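Local coordinates for uncharacterized egV family protein COG1307 (Ruminococcus gnavus, PDB 3JR7) that is of unknown cellular function but, like other DegV-family proteins, probably binds a lipid, at residues Leu47-Glu52 against Ser282-Val287; Ile25-Gly30 against Val101-Ala106. One frame throughout, in Å; residues are numbered along the deposited sequence.

Contact 1. Residues Leu47-Glu52 against Ser282-Val287; sequences LGIQIE and SGISTV
In the two-sheet alpha/beta fold of the DegV family, Leu47 and Ile49, at strand 42-51, pack on the first turn of helix 283-289, beside the ligand pocket. The axes of strand 48-51 and helix 283-287 approach to 9.5 Å at 39°, and no hydrogen bond joins the two segments: the contact is aliphatic. Ile284 lies across Leu47, nearly perpendicular, with Leu47 CB 3.7 Å from Ile284 CD1. Ile49 runs alongside Ile284, pointing the other way, and its CG1 comes within 3.8 Å of Ile284 CD1. A chi1 of -67° sets Ile49 CG1 beside the backbone N and turns CG2 toward the helix, where it meets Val287 CG2 end to end at 3.9 Å. An alanine in place of Ile49 would probably leave Val287 CG2 without its partner on the strand and Ile284 CD1 with Leu47 alone, opening a gap between strand and helix. The Leu47 side chain also comes within about 4 Å of a bound polyether, nearest atoms. Asp58 accepts from Ile284 N at the helix start. Ser282 is the N-cap: its OG accepts from Ser285 N at 3.1 Å, while its O takes both Thr286 N and, from above the carbonyl plane, Thr286 OG1 at 2.9 Å.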
ATOM      1  N   LEU A  47       7.128  -9.799  -2.254  1.00 22.63           N
ATOM      2  CA  LEU A  47       6.932 -10.560  -1.037  1.00 22.77           C
ATOM      3  C   LEU A  47       6.543 -11.994  -1.361  1.00 23.57           C
ATOM      4  O   LEU A  47       6.237 -12.314  -2.511  1.00 23.53           O
ATOM      5  CB  LEU A  47       5.826  -9.927  -0.174  1.00 22.37           C
ATOM      6  CG  LEU A  47       6.240  -8.737   0.671  1.00 20.83           C
ATOM      7  CD1 LEU A  47       6.187  -7.406  -0.126  1.00 20.81           C
ATOM      8  CD2 LEU A  47       5.406  -8.687   1.960  1.00 18.06           C
ATOM      9  N   GLY A  48       6.555 -12.846  -0.344  1.00 24.81           N
ATOM     10  CA  GLY A  48       6.087 -14.249  -0.473  1.00 24.80           C
ATOM     11  C   GLY A  48       4.696 -14.453   0.089  1.00 25.46           C
ATOM     12  O   GLY A  48       4.300 -13.766   1.017  1.00 24.29           O
ATOM     13  N   ILE A  49       3.946 -15.411  -0.473  1.00 26.33           N
ATOM     14  CA  ILE A  49       2.635 -15.782   0.064  1.00 27.48           C
ATOM     15  C   ILE A  49       2.648 -17.284   0.233  1.00 27.90           C
ATOM     16  O   ILE A  49       3.086 -17.978  -0.650  1.00 28.18           O
ATOM     17  CB  ILE A  49       1.476 -15.388  -0.868  1.00 27.69           C
ATOM     18  CG1 ILE A  49       1.345 -13.874  -0.979  1.00 27.81           C
ATOM     19  CG2 ILE A  49       0.104 -16.014  -0.394  1.00 26.43           C
ATOM     20  CD1 ILE A  49       0.740 -13.444  -2.320  1.00 27.53           C
ATOM     21  N   GLN A  50       2.180 -17.736   1.380  1.00 28.98           N
ATOM     22  CA  GLN A  50       2.132 -19.155   1.734  1.00 30.12           C
ATOM     23  C   GLN A  50       0.720 -19.565   2.183  1.00 29.67           C
ATOM     24  O   GLN A  50       0.191 -19.038   3.159  1.00 29.15           O
ATOM     25  CB  GLN A  50       3.154 -19.421   2.845  1.00 30.51           C
ATOM     26  CG  GLN A  50       4.580 -18.948   2.423  1.00 34.16           C
ATOM     27  CD  GLN A  50       4.944 -17.505   2.868  1.00 36.16           C
ATOM     28  OE1 GLN A  50       4.528 -17.047   3.938  1.00 41.99           O
ATOM     29  NE2 GLN A  50       5.773 -16.829   2.075  1.00 34.67           N
ATOM     30  N   ILE A  51       0.113 -20.489   1.440  1.00 30.25           N
ATOM     31  CA  ILE A  51      -1.230 -21.005   1.741  1.00 31.22           C
ATOM     32  C   ILE A  51      -1.159 -22.537   1.622  1.00 33.19           C
ATOM     33  O   ILE A  51      -0.887 -23.065   0.553  1.00 31.68           O
ATOM     34  CB  ILE A  51      -2.299 -20.499   0.772  1.00 30.70           C
ATOM     35  CG1 ILE A  51      -2.383 -18.977   0.817  1.00 30.84           C
ATOM     36  CG2 ILE A  51      -3.691 -21.091   1.164  1.00 28.27           C
ATOM     37  CD1 ILE A  51      -2.977 -18.369  -0.412  1.00 31.24           C
ATOM     38  N   GLU A  52      -1.330 -23.215   2.736  1.00 36.55           N
ATOM     39  CA  GLU A  52      -1.185 -24.688   2.782  1.00 40.38           C
ATOM     40  C   GLU A  52       0.203 -25.072   2.271  1.00 42.10           C
ATOM     41  O   GLU A  52       1.174 -24.674   2.910  1.00 43.19           O
ATOM     42  CB  GLU A  52      -2.358 -25.356   2.059  1.00 40.63           C
ATOM     43  CG  GLU A  52      -3.628 -25.150   2.858  1.00 44.20           C
ATOM     44  CD  GLU A  52      -4.895 -25.686   2.191  1.00 48.06           C
ATOM     45  OE1 GLU A  52      -5.013 -25.671   0.926  1.00 49.61           O
ATOM     46  OE2 GLU A  52      -5.782 -26.087   2.976  1.00 51.00           O
ATOM     47  N   SER A 282      -3.016  -5.778  -5.256  1.00 22.72           N
ATOM     48  CA  SER A 282      -1.835  -6.649  -5.462  1.00 22.86           C
ATOM     49  C   SER A 282      -2.039  -7.978  -4.726  1.00 22.50           C
ATOM     50  O   SER A 282      -3.009  -8.148  -4.000  1.00 23.02           O
ATOM     51  CB  SER A 282      -0.608  -5.972  -4.862  1.00 21.74           C
ATOM     52  OG  SER A 282      -0.732  -5.971  -3.411  1.00 20.93           O
ATOM     53  N   GLY A 283      -1.117  -8.923  -4.896  1.00 22.74           N
ATOM     54  CA  GLY A 283      -1.168 -10.197  -4.170  1.00 21.77           C
ATOM     55  C   GLY A 283      -1.242 -10.017  -2.664  1.00 21.99           C
ATOM     56  O   GLY A 283      -2.117 -10.591  -1.988  1.00 20.37           O
ATOM     57  N   ILE A 284      -0.310  -9.231  -2.097  1.00 20.88           N
ATOM     58  CA  ILE A 284      -0.352  -9.039  -0.632  1.00 19.85           C
ATOM     59  C   ILE A 284      -1.635  -8.298  -0.207  1.00 19.77           C
ATOM     60  O   ILE A 284      -2.273  -8.668   0.774  1.00 20.11           O
ATOM     61  CB  ILE A 284       0.893  -8.298  -0.154  1.00 19.62           C
ATOM     62  CG1 ILE A 284       2.131  -9.181  -0.401  1.00 20.43           C
ATOM     63  CG2 ILE A 284       0.776  -7.917   1.333  1.00 18.84           C
ATOM     64  CD1 ILE A 284       2.184 -10.469   0.438  1.00 20.08           C
ATOM     65  N   SER A 285      -2.027  -7.292  -0.972  1.00 19.36           N
ATOM     66  CA  SER A 285      -3.242  -6.554  -0.688  1.00 20.66           C
ATOM     67  C   SER A 285      -4.478  -7.471  -0.728  1.00 21.33           C
ATOM     68  O   SER A 285      -5.354  -7.393   0.134  1.00 20.41           O
ATOM     69  CB  SER A 285      -3.380  -5.369  -1.652  1.00 21.30           C
ATOM     70  OG  SER A 285      -2.384  -4.339  -1.404  1.00 19.92           O
ATOM     71  N   THR A 286      -4.534  -8.341  -1.741  1.00 21.89           N
ATOM     72  CA  THR A 286      -5.599  -9.337  -1.834  1.00 21.53           C
ATOM     73  C   THR A 286      -5.627 -10.261  -0.631  1.00 22.08           C
ATOM     74  O   THR A 286      -6.697 -10.480  -0.038  1.00 21.85           O
ATOM     75  CB  THR A 286      -5.447 -10.132  -3.108  1.00 21.95           C
ATOM     76  OG1 THR A 286      -5.704  -9.245  -4.216  1.00 22.15           O
ATOM     77  CG2 THR A 286      -6.360 -11.344  -3.106  1.00 20.94           C
ATOM     78  N   VAL A 287      -4.462 -10.765  -0.222  1.00 22.19           N
ATOM     79  CA  VAL A 287      -4.413 -11.670   0.913  1.00 22.88           C
ATOM     80  C   VAL A 287      -5.007 -11.054   2.186  1.00 22.90           C
ATOM     81  O   VAL A 287      -5.759 -11.711   2.916  1.00 23.14           O
ATOM     82  CB  VAL A 287      -2.974 -12.145   1.171  1.00 23.87           C
ATOM     83  CG1 VAL A 287      -2.857 -12.848   2.523  1.00 24.90           C
ATOM     84  CG2 VAL A 287      -2.481 -13.083   0.005  1.00 23.72           C
TER

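Contact 2. Residues Ile25-Gly30 against Val101-Ala106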
ATOM      1  N   ILE A  25      11.876   1.823  -6.097  1.00 18.83           N
ATOM      2  CA  ILE A  25      11.627   0.439  -5.755  1.00 20.04           C
ATOM      3  C   ILE A  25      10.464   0.408  -4.748  1.00 19.62           C
ATOM      4  O   ILE A  25      10.484   1.115  -3.764  1.00 20.43           O
ATOM      5  CB  ILE A  25      12.854  -0.183  -5.080  1.00 20.09           C
ATOM      6  CG1 ILE A  25      14.090  -0.100  -6.026  1.00 23.33           C
ATOM      7  CG2 ILE A  25      12.560  -1.626  -4.639  1.00 19.98           C
ATOM      8  CD1 ILE A  25      15.370  -0.336  -5.319  1.00 25.85           C
ATOM      9  N   VAL A  26       9.486  -0.422  -4.993  1.00 18.72           N
ATOM     10  CA  VAL A  26       8.300  -0.529  -4.167  1.00 18.76           C
ATOM     11  C   VAL A  26       8.094  -1.989  -3.839  1.00 19.20           C
ATOM     12  O   VAL A  26       8.199  -2.840  -4.742  1.00 20.32           O
ATOM     13  CB  VAL A  26       7.083   0.014  -4.929  1.00 18.45           C
ATOM     14  CG1 VAL A  26       5.831   0.032  -4.012  1.00 16.66           C
ATOM     15  CG2 VAL A  26       7.391   1.414  -5.466  1.00 19.40           C
ATOM     16  N   ASP A  27       7.827  -2.337  -2.575  1.00 19.56           N
ATOM     17  CA  ASP A  27       7.516  -3.727  -2.303  1.00 19.90           C
ATOM     18  C   ASP A  27       6.177  -4.076  -2.959  1.00 20.47           C
ATOM     19  O   ASP A  27       5.419  -3.192  -3.359  1.00 19.99           O
ATOM     20  CB  ASP A  27       7.587  -4.118  -0.813  1.00 21.11           C
ATOM     21  CG  ASP A  27       6.481  -3.499   0.048  1.00 21.40           C
ATOM     22  OD1 ASP A  27       5.330  -3.286  -0.418  1.00 23.86           O
ATOM     23  OD2 ASP A  27       6.760  -3.315   1.248  1.00 21.76           O
ATOM     24  N   SER A  28       5.921  -5.373  -3.137  1.00 20.96           N
ATOM     25  CA  SER A  28       4.875  -5.800  -4.090  1.00 21.77           C
ATOM     26  C   SER A  28       3.462  -5.463  -3.575  1.00 21.63           C
ATOM     27  O   SER A  28       2.514  -5.466  -4.309  1.00 21.76           O
ATOM     28  CB  SER A  28       5.005  -7.282  -4.380  1.00 22.15           C
ATOM     29  OG  SER A  28       4.777  -8.029  -3.226  1.00 17.95           O
ATOM     30  N   CYS A  29       3.347  -5.123  -2.304  1.00 21.67           N
ATOM     31  CA  CYS A  29       2.048  -4.697  -1.772  1.00 21.27           C
ATOM     32  C   CYS A  29       1.547  -3.457  -2.498  1.00 20.62           C
ATOM     33  O   CYS A  29       0.346  -3.328  -2.785  1.00 21.09           O
ATOM     34  CB  CYS A  29       2.116  -4.479  -0.258  1.00 21.06           C
ATOM     35  SG  CYS A  29       0.490  -4.161   0.436  1.00 21.12           S
ATOM     36  N   GLY A  30       2.467  -2.574  -2.852  1.00 20.14           N
ATOM     37  CA  GLY A  30       2.114  -1.335  -3.491  1.00 21.06           C
ATOM     38  C   GLY A  30       1.770  -1.542  -4.939  1.00 22.23           C
ATOM     39  O   GLY A  30       2.668  -1.898  -5.715  1.00 21.25           O
ATOM     40  N   VAL A 101      13.151   3.880  -1.988  1.00 18.86           N
ATOM     41  CA  VAL A 101      12.486   2.611  -1.683  1.00 18.56           C
ATOM     42  C   VAL A 101      11.207   2.920  -0.903  1.00 19.18           C
ATOM     43  O   VAL A 101      11.231   3.730   0.051  1.00 21.40           O
ATOM     44  CB  VAL A 101      13.419   1.680  -0.877  1.00 19.24           C
ATOM     45  CG1 VAL A 101      12.857   0.221  -0.811  1.00 20.21           C
ATOM     46  CG2 VAL A 101      14.838   1.684  -1.461  1.00 18.01           C
ATOM     47  N   VAL A 102      10.096   2.317  -1.293  1.00 17.86           N
ATOM     48  CA  VAL A 102       8.812   2.546  -0.617  1.00 17.76           C
ATOM     49  C   VAL A 102       8.279   1.228  -0.120  1.00 18.02           C
ATOM     50  O   VAL A 102       8.169   0.293  -0.906  1.00 19.68           O
ATOM     51  CB  VAL A 102       7.786   3.148  -1.564  1.00 17.71           C
ATOM     52  CG1 VAL A 102       6.423   3.395  -0.773  1.00 18.24           C
ATOM     53  CG2 VAL A 102       8.335   4.451  -2.171  1.00 17.26           C
ATOM     54  N   THR A 103       8.024   1.129   1.178  1.00 18.04           N
ATOM     55  CA  THR A 103       7.616  -0.108   1.808  1.00 18.93           C
ATOM     56  C   THR A 103       6.335   0.023   2.573  1.00 19.36           C
ATOM     57  O   THR A 103       5.911   1.121   2.949  1.00 21.30           O
ATOM     58  CB  THR A 103       8.684  -0.675   2.810  1.00 18.74           C
ATOM     59  OG1 THR A 103       8.715   0.102   4.013  1.00 20.57           O
ATOM     60  CG2 THR A 103      10.084  -0.739   2.168  1.00 18.70           C
ATOM     61  N   LEU A 104       5.714  -1.127   2.793  1.00 19.62           N
ATOM     62  CA  LEU A 104       4.701  -1.311   3.826  1.00 19.20           C
ATOM     63  C   LEU A 104       5.099  -0.649   5.146  1.00 19.45           C
ATOM     64  O   LEU A 104       6.274  -0.608   5.499  1.00 19.85           O
ATOM     65  CB  LEU A 104       4.530  -2.818   4.091  1.00 18.44           C
ATOM     66  CG  LEU A 104       3.629  -3.634   3.174  1.00 18.67           C
ATOM     67  CD1 LEU A 104       4.107  -5.107   3.181  1.00 18.31           C
ATOM     68  CD2 LEU A 104       2.180  -3.484   3.587  1.00 17.76           C
ATOM     69  N   SER A 105       4.103  -0.201   5.894  1.00 19.59           N
ATOM     70  CA  SER A 105       4.286   0.220   7.265  1.00 20.05           C
ATOM     71  C   SER A 105       5.194  -0.691   8.055  1.00 20.93           C
ATOM     72  O   SER A 105       5.001  -1.952   8.128  1.00 19.80           O
ATOM     73  CB  SER A 105       2.946   0.276   8.003  1.00 20.03           C
ATOM     74  OG  SER A 105       3.178   0.569   9.388  1.00 20.55           O
ATOM     75  N   ALA A 106       6.165  -0.062   8.717  1.00 21.51           N
ATOM     76  CA  ALA A 106       7.091  -0.809   9.578  1.00 22.36           C
ATOM     77  C   ALA A 106       6.343  -1.474  10.712  1.00 23.38           C
ATOM     78  O   ALA A 106       6.829  -2.432  11.288  1.00 25.62           O
ATOM     79  CB  ALA A 106       8.212   0.093  10.114  1.00 22.61           C
TER
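Ile25 and Val101 begin a parallel beta pair, strands 22-27 and 98-103, inside the mixed sheet of an alpha/beta fold; both segments then leave the sheet at the C-terminal ends of their strands, beside the ligand pocket. Ile25 O receives Val102 N at 2.8 Å and also a CA-H...O contact from Val101 CA at 3.3 Å. The side chains of Ile25 and Val101 share one face of the sheet, packed on helix 85-92. Val26 and Val102 point to the other face, where Val102 rests on helix 141-155. Val102 O then accepts from Asp27 N at 3.1 Å, so Val102 gives its N-H and its carbonyl to the residues flanking Val26, the usual parallel pattern.

At Asp27 the backbone ladder hands over to a side chain. With CG lodged between the backbone N and the carbonyl carbon (chi1 69°), the carboxylate swings across to segment 101-106, and its OD2 accepts from Leu104 N at 2.9 Å in a nearly straight bond of 168°, met on the syn side but 31° out of the carboxylate plane. Asp27 OD2 also hydrogen-bonds Ser111 OG of helix 111-126. The other oxygen, OD1, draws a weak bond from Cys29 N, which lies in the type I turn Asp27-Gly30, closed by Gly30 N to Asp27 O at 3.1 Å. Cys29 lays its SG against Leu104 CD2 at 3.6 Å, while Leu104 CG and CD1 lie near Cys29 CB; Leu104 CB lies near Asp27 OD2, the leucine set almost perpendicular to the aspartate side chain. The side chain of Leu104 comes within about 4 Å of a bound polyether, nearest atoms, and next to it Thr103 OG1 bonds to Leu104 O at 2.9 Å.

Along the chain the four segments alternate: 25-30 of contact 2, 47-52 of contact 1, 101-106 of contact 2, then 282-287 of contact 1. The centres of contacts 1 and 2 are about 14 Å apart, and strands 22-27 and 42-51 are parallel neighbours in one sheet, whereas helix 283-289 follows strand 275-280 of the other sheet. Contact 1 thus joins the two sheets' parts of the fold, and contact 2 lies within the first. The turn after strand 22-27 connects them directly: Ser28 OG hydrogen-bonds Leu47 N, and Cys29 O takes Ser282 OG at 2.9 Å. Leu47 and Leu104 approach bound polyether, probably from the crystallisation liquor, which may mark the pocket where family members are thought to bind lipid.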